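PDB 2WMF: fucolectin-related protein from Streptococcus pneumoniae, which probably hydrolyses host blood-group carbohydrate antigens, acting as the catalytic module of a glycoside hydrolase of family 98. Local coordinates for residues N441-V446 with D461-T466; I479-Y484 with I569-N574; M279-T284 with Y432-N437. All blocks are in the same frame, centred on the assembly; numbering follows the deposited sequence.

Contact 1 (N441-V446 with D461-T466); sequences NKNQQV and DLTPHT
Two side-chain amides converge on a single carboxylate oxygen, OD1 of Asp461. Gln445 gives the shorter and straighter bond, NE2 to Asp461 OD1 at 2.9 Å with 176° at the hydrogen, and Asn443 ND2 reaches the same OD1 at 3.2 Å. Both donors stand well out of the carboxylate plane, one above each face, so the oxygen is clasped between them. Gln445 can do this because its chain bends at chi2 (76°), curling NE2 back over the neighbouring strand; the shorter Asn443 comes in almost at right angles to Asp461.

Next to these bonds the backbones pair as an antiparallel hairpin. Gln444 and Leu462 form the hydrogen-bonded pair, with Leu462 N to Gln444 O at 2.9 Å and Gln444 N to Leu462 O at 3.0 Å, while Gln445 and Asp461 are the non-hydrogen-bonded pair, their side chains together on the face opposite Gln444 and Leu462. Leu462 O also meets the CA of Asn443 at 3.2 Å. Gln444 OE1 accepts from the backbone N of Ser436.

Farther out the strands give way to packing. Asn443 lies alongside Thr463, whose hydroxyl is bonded to Arg529, and OD1 of Asn443 approaches Thr463 CG2 at 3.5 Å. Pro464, with no N-H to continue the pairing, rests its CG 3.4 Å from Lys442 O, and the Asn441 side chain runs at about a right angle to it, OD1 beside CG and CD.

Neutral amide donors on both faces of Asp461 probably stabilise its negative charge, and link the two strands at the open end of the hairpin by side chains as well as backbone.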
loop_
_atom_site.group_PDB
_atom_site.type_symbol
_atom_site.label_atom_id
_atom_site.label_comp_id
_atom_site.label_asym_id
_atom_site.label_seq_id
_atom_site.Cartn_x
_atom_site.Cartn_y
_atom_site.Cartn_z
ATOM N N ASN A 441 -18.641 -12.067 -4.762
ATOM C CA ASN A 441 -19.616 -11.057 -4.526
ATOM C C ASN A 441 -20.550 -11.397 -3.368
ATOM O O ASN A 441 -21.710 -11.769 -3.566
ATOM C CB ASN A 441 -20.411 -10.761 -5.830
ATOM C CG ASN A 441 -21.283 -9.530 -5.696
ATOM O OD1 ASN A 441 -21.140 -8.754 -4.736
ATOM N ND2 ASN A 441 -22.163 -9.325 -6.671
ATOM N N LYS A 442 -20.033 -11.259 -2.141
ATOM C CA LYS A 442 -20.747 -11.623 -0.920
ATOM C C LYS A 442 -20.506 -10.574 0.159
ATOM O O LYS A 442 -19.388 -10.127 0.345
ATOM C CB LYS A 442 -20.349 -13.019 -0.398
ATOM C CG LYS A 442 -20.765 -14.165 -1.336
ATOM C CD LYS A 442 -22.278 -14.475 -1.332
ATOM C CE LYS A 442 -22.688 -15.261 -2.568
ATOM N NZ LYS A 442 -24.186 -15.482 -2.586
ATOM N N ASN A 443 -21.571 -10.167 0.813
ATOM C CA ASN A 443 -21.484 -9.162 1.880
ATOM C C ASN A 443 -20.938 -9.747 3.162
ATOM O O ASN A 443 -21.036 -10.946 3.401
ATOM C CB ASN A 443 -22.864 -8.580 2.211
ATOM C CG ASN A 443 -23.348 -7.549 1.195
ATOM O OD1 ASN A 443 -22.962 -7.569 0.022
ATOM N ND2 ASN A 443 -24.183 -6.591 1.678
ATOM N N GLN A 444 -20.343 -8.873 3.987
ATOM C CA GLN A 444 -19.899 -9.230 5.326
ATOM C C GLN A 444 -20.456 -8.234 6.325
ATOM O O GLN A 444 -20.717 -7.068 5.995
ATOM C CB GLN A 444 -18.377 -9.330 5.400
ATOM C CG GLN A 444 -17.801 -10.424 4.514
ATOM C CD GLN A 444 -16.258 -10.461 4.498
ATOM O OE1 GLN A 444 -15.605 -9.487 4.878
ATOM N NE2 GLN A 444 -15.684 -11.569 4.005
ATOM N N GLN A 445 -20.560 -8.705 7.563
ATOM C CA GLN A 445 -21.097 -7.906 8.645
ATOM C C GLN A 445 -20.117 -7.893 9.813
ATOM O O GLN A 445 -19.406 -8.868 10.057
ATOM C CB GLN A 445 -22.458 -8.443 9.115
ATOM C CG GLN A 445 -23.521 -8.508 8.031
ATOM C CD GLN A 445 -23.350 -9.663 7.050
ATOM O OE1 GLN A 445 -23.068 -10.790 7.453
ATOM N NE2 GLN A 445 -23.591 -9.391 5.747
ATOM N N VAL A 446 -20.092 -6.746 10.510
ATOM C CA VAL A 446 -19.417 -6.631 11.767
ATOM C C VAL A 446 -20.337 -5.969 12.769
ATOM O O VAL A 446 -21.132 -5.089 12.422
ATOM C CB VAL A 446 -18.067 -5.861 11.652
ATOM C CG1 VAL A 446 -17.070 -6.623 10.717
ATOM C CG2 VAL A 446 -18.200 -4.419 11.208
ATOM N N ASP A 461 -23.075 -3.515 7.543
ATOM C CA ASP A 461 -23.263 -4.488 6.478
ATOM C C ASP A 461 -22.582 -3.877 5.277
ATOM O O ASP A 461 -22.927 -2.759 4.851
ATOM C CB ASP A 461 -24.748 -4.782 6.239
ATOM C CG ASP A 461 -24.992 -5.873 5.215
ATOM O OD1 ASP A 461 -24.103 -6.668 4.922
ATOM O OD2 ASP A 461 -26.145 -5.925 4.702
ATOM N N LEU A 462 -21.596 -4.638 4.757
ATOM C CA LEU A 462 -20.640 -4.136 3.785
ATOM C C LEU A 462 -20.622 -5.019 2.532
ATOM O O LEU A 462 -20.402 -6.201 2.624
ATOM C CB LEU A 462 -19.225 -4.186 4.330
ATOM C CG LEU A 462 -18.967 -3.532 5.677
ATOM C CD1 LEU A 462 -17.849 -4.253 6.475
ATOM C CD2 LEU A 462 -18.708 -2.055 5.422
ATOM N N THR A 463 -20.831 -4.417 1.378
ATOM C CA THR A 463 -20.639 -5.133 0.137
ATOM C C THR A 463 -19.153 -5.261 -0.147
ATOM O O THR A 463 -18.332 -4.532 0.442
ATOM C CB THR A 463 -21.340 -4.459 -1.067
ATOM O OG1 THR A 463 -20.662 -3.238 -1.428
ATOM C CG2 THR A 463 -22.836 -4.192 -0.818
ATOM N N PRO A 464 -18.777 -6.172 -1.060
ATOM C CA PRO A 464 -17.386 -6.210 -1.433
ATOM C C PRO A 464 -16.802 -4.865 -1.872
ATOM O O PRO A 464 -17.489 -4.041 -2.455
ATOM C CB PRO A 464 -17.345 -7.241 -2.568
ATOM C CG PRO A 464 -18.501 -8.197 -2.256
ATOM C CD PRO A 464 -19.571 -7.269 -1.695
ATOM N N HIS A 465 -15.517 -4.679 -1.585
ATOM C CA HIS A 465 -14.772 -3.476 -2.003
ATOM C C HIS A 465 -15.373 -2.227 -1.321
ATOM O O HIS A 465 -15.560 -1.157 -1.932
ATOM C CB HIS A 465 -14.691 -3.366 -3.523
ATOM C CG HIS A 465 -14.377 -4.682 -4.150
ATOM N ND1 HIS A 465 -15.169 -5.253 -5.126
ATOM C CD2 HIS A 465 -13.391 -5.567 -3.883
ATOM C CE1 HIS A 465 -14.655 -6.430 -5.450
ATOM N NE2 HIS A 465 -13.590 -6.657 -4.697
ATOM N N THR A 466 -15.671 -2.418 -0.035
ATOM C CA THR A 466 -16.104 -1.342 0.863
ATOM C C THR A 466 -15.178 -1.324 2.072
ATOM O O THR A 466 -14.966 -2.365 2.693
ATOM C CB THR A 466 -17.582 -1.524 1.369
ATOM O OG1 THR A 466 -18.435 -1.677 0.239
ATOM C CG2 THR A 466 -18.040 -0.279 2.156
#

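Contact 2 (I479-Y484 with I569-N574); sequences ILLNNY and ITVNHN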
loop_
_atom_site.group_PDB
_atom_site.type_symbol
_atom_site.label_atom_id
_atom_site.label_comp_id
_atom_site.label_asym_id
_atom_site.label_seq_id
_atom_site.Cartn_x
_atom_site.Cartn_y
_atom_site.Cartn_z
ATOM N N ILE A 479 -17.334 9.139 10.858
ATOM C CA ILE A 479 -17.407 7.898 10.086
ATOM C C ILE A 479 -17.052 8.206 8.626
ATOM O O ILE A 479 -17.629 9.123 8.015
ATOM C CB ILE A 479 -18.822 7.240 10.196
ATOM C CG1 ILE A 479 -19.105 6.826 11.687
ATOM C CG2 ILE A 479 -18.925 6.008 9.281
ATOM C CD1 ILE A 479 -20.449 7.085 12.154
ATOM N N LEU A 480 -16.108 7.444 8.096
ATOM C CA LEU A 480 -15.723 7.473 6.697
ATOM C C LEU A 480 -16.108 6.117 6.053
ATOM O O LEU A 480 -15.791 5.052 6.603
ATOM C CB LEU A 480 -14.195 7.695 6.561
ATOM C CG LEU A 480 -13.554 7.584 5.191
ATOM C CD1 LEU A 480 -14.127 8.682 4.278
ATOM C CD2 LEU A 480 -12.045 7.705 5.275
ATOM N N LEU A 481 -16.863 6.197 4.947
ATOM C CA LEU A 481 -17.205 5.033 4.114
ATOM C C LEU A 481 -16.639 5.271 2.735
ATOM O O LEU A 481 -16.730 6.393 2.178
ATOM C CB LEU A 481 -18.722 4.849 4.006
ATOM C CG LEU A 481 -19.587 4.809 5.270
ATOM C CD1 LEU A 481 -21.135 4.734 4.900
ATOM C CD2 LEU A 481 -19.120 3.704 6.242
ATOM N N ASN A 482 -16.080 4.221 2.133
ATOM C CA ASN A 482 -15.769 4.371 0.725
ATOM C C ASN A 482 -15.874 3.014 0.039
ATOM O O ASN A 482 -15.251 2.031 0.480
ATOM C CB ASN A 482 -14.372 5.004 0.531
ATOM C CG ASN A 482 -14.172 5.589 -0.865
ATOM O OD1 ASN A 482 -14.550 4.951 -1.859
ATOM N ND2 ASN A 482 -13.514 6.770 -0.973
ATOM N N ASN A 483 -16.688 2.951 -1.018
ATOM C CA ASN A 483 -16.818 1.728 -1.779
ATOM C C ASN A 483 -16.562 1.905 -3.278
ATOM O O ASN A 483 -17.042 1.110 -4.092
ATOM C CB ASN A 483 -18.215 1.112 -1.519
ATOM C CG ASN A 483 -19.336 1.919 -2.155
ATOM O OD1 ASN A 483 -19.113 2.998 -2.731
ATOM N ND2 ASN A 483 -20.541 1.399 -2.057
ATOM N N TYR A 484 -15.768 2.904 -3.654
ATOM C CA TYR A 484 -15.673 3.306 -5.075
ATOM C C TYR A 484 -15.191 2.121 -5.930
ATOM O O TYR A 484 -14.123 1.534 -5.657
ATOM C CB TYR A 484 -14.696 4.478 -5.265
ATOM C CG TYR A 484 -14.789 5.094 -6.676
ATOM C CD1 TYR A 484 -15.945 5.717 -7.111
ATOM C CD2 TYR A 484 -13.732 5.007 -7.560
ATOM C CE1 TYR A 484 -16.059 6.208 -8.369
ATOM C CE2 TYR A 484 -13.829 5.535 -8.854
ATOM C CZ TYR A 484 -14.989 6.167 -9.243
ATOM O OH TYR A 484 -15.124 6.678 -10.522
ATOM N N ILE A 569 -28.613 4.309 9.546
ATOM C CA ILE A 569 -28.483 5.027 8.283
ATOM C C ILE A 569 -28.120 4.029 7.186
ATOM O O ILE A 569 -27.166 3.248 7.316
ATOM C CB ILE A 569 -27.502 6.252 8.335
ATOM C CG1 ILE A 569 -27.594 7.011 7.005
ATOM C CG2 ILE A 569 -26.128 5.809 8.664
ATOM C CD1 ILE A 569 -27.011 8.368 7.032
ATOM N N THR A 570 -28.923 4.045 6.119
ATOM C CA THR A 570 -28.759 3.163 4.960
ATOM C C THR A 570 -28.211 4.046 3.873
ATOM O O THR A 570 -28.893 4.953 3.439
ATOM C CB THR A 570 -30.131 2.579 4.578
ATOM O OG1 THR A 570 -30.600 1.876 5.724
ATOM C CG2 THR A 570 -29.984 1.618 3.435
ATOM N N VAL A 571 -26.957 3.806 3.473
ATOM C CA VAL A 571 -26.265 4.673 2.517
ATOM C C VAL A 571 -26.129 3.902 1.205
ATOM O O VAL A 571 -25.523 2.848 1.177
ATOM C CB VAL A 571 -24.858 5.100 3.015
ATOM C CG1 VAL A 571 -24.207 6.044 2.024
ATOM C CG2 VAL A 571 -24.966 5.751 4.423
ATOM N N ASN A 572 -26.669 4.428 0.117
ATOM C CA ASN A 572 -26.489 3.831 -1.232
ATOM C C ASN A 572 -25.472 4.686 -1.970
ATOM O O ASN A 572 -25.680 5.891 -2.146
ATOM C CB ASN A 572 -27.806 3.860 -1.997
ATOM C CG ASN A 572 -28.961 3.555 -1.118
ATOM O OD1 ASN A 572 -29.775 4.462 -0.780
ATOM N ND2 ASN A 572 -29.016 2.326 -0.638
ATOM N N HIS A 573 -24.341 4.100 -2.342
ATOM C CA HIS A 573 -23.225 4.926 -2.795
ATOM C C HIS A 573 -22.331 4.183 -3.783
ATOM O O HIS A 573 -22.334 2.975 -3.804
ATOM C CB HIS A 573 -22.460 5.537 -1.608
ATOM C CG HIS A 573 -21.722 4.580 -0.706
ATOM N ND1 HIS A 573 -22.323 3.584 0.047
ATOM C CD2 HIS A 573 -20.412 4.573 -0.354
ATOM C CE1 HIS A 573 -21.396 3.018 0.822
ATOM N NE2 HIS A 573 -20.227 3.570 0.565
ATOM N N ASN A 574 -21.585 4.957 -4.570
ATOM C CA ASN A 574 -20.423 4.436 -5.291
ATOM C C ASN A 574 -19.362 5.498 -5.173
ATOM O O ASN A 574 -19.309 6.435 -5.950
ATOM C CB ASN A 574 -20.741 4.087 -6.739
ATOM C CG ASN A 574 -19.621 3.275 -7.397
ATOM O OD1 ASN A 574 -18.535 3.208 -6.862
ATOM N ND2 ASN A 574 -19.907 2.619 -8.535
#
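The amide of Asn483 lies flat over the imidazole of His573, the two planes only 13° apart. Its ND2 sits 3.3 Å above the ring plane, over the centre, and Asn483 OD1 lies past the CD2 side, 3.1 Å from His573 CD2. The overlap follows from two matching torsions: chi1 of Asn483 (71°), like that of His573, sets CG between the backbone N and the carbonyl carbon, folding both flat groups into the space between the chains.

Asn483 ND2 donates to His573 O at 3.0 Å, approaching from above the carbonyl plane, while Asn483 OD1 accepts from the backbone N of Gly575. Asparagine suits the place because one short amide serves a donor and an acceptor need at once. The bond to His573 O links the two sheets of a beta sandwich near the ends of their strands: strand 477-482 belongs to one antiparallel sheet and strand 566-573 to the other, with axes 9.5 Å apart and 38° from parallel.

One apolar pair meets between the sheets, Leu481 and Val571 tip to tip, CD1 to CG2 at 4.0 Å, branched side chains that pack without any polar demand.

Asn482 OD1 takes the N-H of Tyr484 in an Asx turn, bending the chain out of its strand. Asn574 OD1 then comes within 3.4 Å of Tyr484 CA and accepts from the backbone N of Arg485.

Contact 3 (M279-T284 with Y432-N437); sequences MMNVYT and YIYNSN
Met280 wedges its thioether between Tyr432 and Tyr434, forming the apolar core of the contact. Its SD is 3.9 Å from Tyr432 CB and 3.8 Å from Tyr434 CD2. Both approaches are Met-aromatic contacts, at the edge of the Tyr432 ring and oblique to the ring of Tyr434. An extended start to the chain, CG opposite the backbone N (chi1 -172°), sends the sulfur straight out from the helix; the later bend at chi3 brings CE beside the edge of Tyr432. A flexible, unbranched methionine fits well between two rigid rings.

Thr284 covers one face of Tyr432 in a CH-pi contact, CG2 lying 4.0 Å from the ring centroid. With chi1 of 61° the Thr284 hydroxyl turns back to Met280 O, which also receives the N-H of Thr284 from its other face, while CG2 faces the ring. At the flank beside the methionine, Tyr434 OH donates to Asn281 OD1 at 2.7 Å, using a lone pair in the carbonyl plane, with the amide oxygen near the plane of the phenol ring, at its edge. That hydroxyl is also bonded to the backbone N of Tyr366.

Where Tyr283 and Tyr432 cross, by contrast, the contact turns polar and takes in water. Their rings are oblique, planes 45° apart and centroids separated by 5.6 Å, and a water bridges the two hydroxyls, 2.9 Å from Tyr432 OH. Asn323 O and His319 hold those hydroxyls of Tyr283 and Tyr432 respectively, so this buried polar end is well supplied with partners.

Here an antiparallel strand of a beta sandwich packs against an outer helix of an (alpha/beta)8 barrel, helix 272-283, the one preceding the eighth barrel strand, joining the two domains through an aromatic interface.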
loop_
_atom_site.group_PDB
_atom_site.type_symbol
_atom_site.label_atom_id
_atom_site.label_comp_id
_atom_site.label_asym_id
_atom_site.label_seq_id
_atom_site.Cartn_x
_atom_site.Cartn_y
_atom_site.Cartn_z
ATOM N N MET A 279 -3.597 -0.086 0.970
ATOM C CA MET A 279 -2.935 1.011 1.672
ATOM C C MET A 279 -3.287 0.976 3.171
ATOM O O MET A 279 -2.429 1.221 4.020
ATOM C CB MET A 279 -3.333 2.385 1.109
ATOM C CG MET A 279 -2.993 2.562 -0.403
ATOM S SD MET A 279 -3.770 4.064 -1.087
ATOM C CE MET A 279 -2.861 5.379 -0.266
ATOM N N MET A 280 -4.555 0.673 3.501
ATOM C CA MET A 280 -4.939 0.548 4.908
ATOM C C MET A 280 -4.118 -0.496 5.693
ATOM O O MET A 280 -3.792 -0.273 6.823
ATOM C CB MET A 280 -6.415 0.201 5.025
ATOM C CG MET A 280 -6.944 0.251 6.449
ATOM S SD MET A 280 -8.672 -0.266 6.616
ATOM C CE MET A 280 -9.493 1.170 5.937
ATOM N N ASN A 281 -3.775 -1.637 5.080
ATOM C CA ASN A 281 -2.937 -2.642 5.713
ATOM C C ASN A 281 -1.580 -2.075 6.108
ATOM O O ASN A 281 -1.002 -2.495 7.121
ATOM C CB ASN A 281 -2.712 -3.812 4.738
ATOM C CG ASN A 281 -3.926 -4.727 4.595
ATOM O OD1 ASN A 281 -4.983 -4.527 5.216
ATOM N ND2 ASN A 281 -3.782 -5.721 3.712
ATOM N N VAL A 282 -1.081 -1.184 5.261
ATOM C CA VAL A 282 0.244 -0.542 5.474
ATOM C C VAL A 282 0.101 0.524 6.580
ATOM O O VAL A 282 0.815 0.470 7.618
ATOM C CB VAL A 282 0.794 0.022 4.157
ATOM C CG1 VAL A 282 2.002 0.922 4.417
ATOM C CG2 VAL A 282 1.147 -1.166 3.177
ATOM N N TYR A 283 -0.826 1.436 6.357
ATOM C CA TYR A 283 -1.137 2.539 7.307
ATOM C C TYR A 283 -1.310 2.025 8.748
ATOM O O TYR A 283 -0.644 2.498 9.698
ATOM C CB TYR A 283 -2.376 3.292 6.819
ATOM C CG TYR A 283 -2.896 4.278 7.814
ATOM C CD1 TYR A 283 -2.426 5.581 7.823
ATOM C CD2 TYR A 283 -3.918 3.942 8.690
ATOM C CE1 TYR A 283 -2.921 6.513 8.739
ATOM C CE2 TYR A 283 -4.428 4.882 9.608
ATOM C CZ TYR A 283 -3.918 6.164 9.621
ATOM O OH TYR A 283 -4.423 7.085 10.574
ATOM N N THR A 284 -2.231 1.072 8.935
ATOM C CA THR A 284 -2.539 0.578 10.286
ATOM C C THR A 284 -1.403 -0.211 10.913
ATOM O O THR A 284 -1.421 -0.451 12.115
ATOM C CB THR A 284 -3.847 -0.253 10.333
ATOM O OG1 THR A 284 -3.726 -1.407 9.489
ATOM C CG2 THR A 284 -5.062 0.605 9.899
ATOM N N TYR A 432 -10.898 0.326 12.090
ATOM C CA TYR A 432 -10.560 0.247 10.662
ATOM C C TYR A 432 -11.193 -1.070 10.133
ATOM O O TYR A 432 -10.935 -2.151 10.671
ATOM C CB TYR A 432 -9.037 0.262 10.435
ATOM C CG TYR A 432 -8.500 1.660 10.566
ATOM C CD1 TYR A 432 -8.354 2.449 9.435
ATOM C CD2 TYR A 432 -8.288 2.249 11.815
ATOM C CE1 TYR A 432 -7.991 3.783 9.516
ATOM C CE2 TYR A 432 -7.907 3.617 11.927
ATOM C CZ TYR A 432 -7.760 4.386 10.790
ATOM O OH TYR A 432 -7.409 5.724 10.891
ATOM N N ILE A 433 -12.011 -0.956 9.089
ATOM C CA ILE A 433 -12.940 -2.005 8.696
ATOM C C ILE A 433 -12.937 -2.195 7.171
ATOM O O ILE A 433 -12.885 -1.217 6.420
ATOM C CB ILE A 433 -14.382 -1.606 9.098
ATOM C CG1 ILE A 433 -14.469 -1.310 10.598
ATOM C CG2 ILE A 433 -15.393 -2.634 8.663
ATOM C CD1 ILE A 433 -15.264 -0.073 10.886
ATOM N N TYR A 434 -13.057 -3.439 6.725
ATOM C CA TYR A 434 -13.393 -3.726 5.330
ATOM C C TYR A 434 -14.011 -5.104 5.131
ATOM O O TYR A 434 -13.913 -5.991 5.967
ATOM C CB TYR A 434 -12.232 -3.482 4.371
ATOM C CG TYR A 434 -10.898 -4.192 4.552
ATOM C CD1 TYR A 434 -10.791 -5.589 4.466
ATOM C CD2 TYR A 434 -9.700 -3.462 4.764
ATOM C CE1 TYR A 434 -9.567 -6.231 4.626
ATOM C CE2 TYR A 434 -8.469 -4.096 4.872
ATOM C CZ TYR A 434 -8.384 -5.480 4.792
ATOM O OH TYR A 434 -7.165 -6.116 4.862
ATOM N N ASN A 435 -14.627 -5.253 3.948
ATOM C CA ASN A 435 -15.087 -6.543 3.471
ATOM C C ASN A 435 -13.853 -7.224 2.838
ATOM O O ASN A 435 -13.212 -6.630 1.969
ATOM C CB ASN A 435 -16.199 -6.340 2.437
ATOM C CG ASN A 435 -16.723 -7.656 1.846
ATOM O OD1 ASN A 435 -15.934 -8.551 1.507
ATOM N ND2 ASN A 435 -18.065 -7.796 1.789
ATOM N N SER A 436 -13.515 -8.425 3.319
ATOM C CA SER A 436 -12.287 -9.120 2.944
ATOM C C SER A 436 -12.351 -9.989 1.685
ATOM O O SER A 436 -11.368 -10.693 1.378
ATOM C CB SER A 436 -11.776 -9.997 4.094
ATOM O OG SER A 436 -12.650 -11.049 4.390
ATOM N N ASN A 437 -13.503 -9.963 0.988
ATOM C CA ASN A 437 -13.678 -10.730 -0.256
ATOM C C ASN A 437 -13.117 -10.003 -1.493
ATOM O O ASN A 437 -13.674 -8.996 -1.948
ATOM C CB ASN A 437 -15.168 -11.018 -0.455
ATOM C CG ASN A 437 -15.724 -12.015 0.534
ATOM O OD1 ASN A 437 -15.019 -12.897 1.027
ATOM N ND2 ASN A 437 -17.030 -11.861 0.848
HETATM O O HOH W 1 -5.978 6.414 13.266
#

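Following the chain from the N terminus, contact 3 closes first: 279-284, at the end of a helix on the barrel, meets 432-437 after 147 intervening residues, tying barrel to beta sandwich. Contact 1 then closes a short hairpin loop of 14 residues, and contact 2 spans 84 residues to join the two sandwich sheets. The three loops run in series, neither nesting nor crossing. They are still physically coupled. Asn435 ND2 of 432-437 probably bonds to Leu462 O of contact 1, while Thr466 of contact 1 packs on Asn483 of contact 2. Contacts 2 and 3 do not touch, their nearest atoms being about 7 Å apart, although both reach the same sheet.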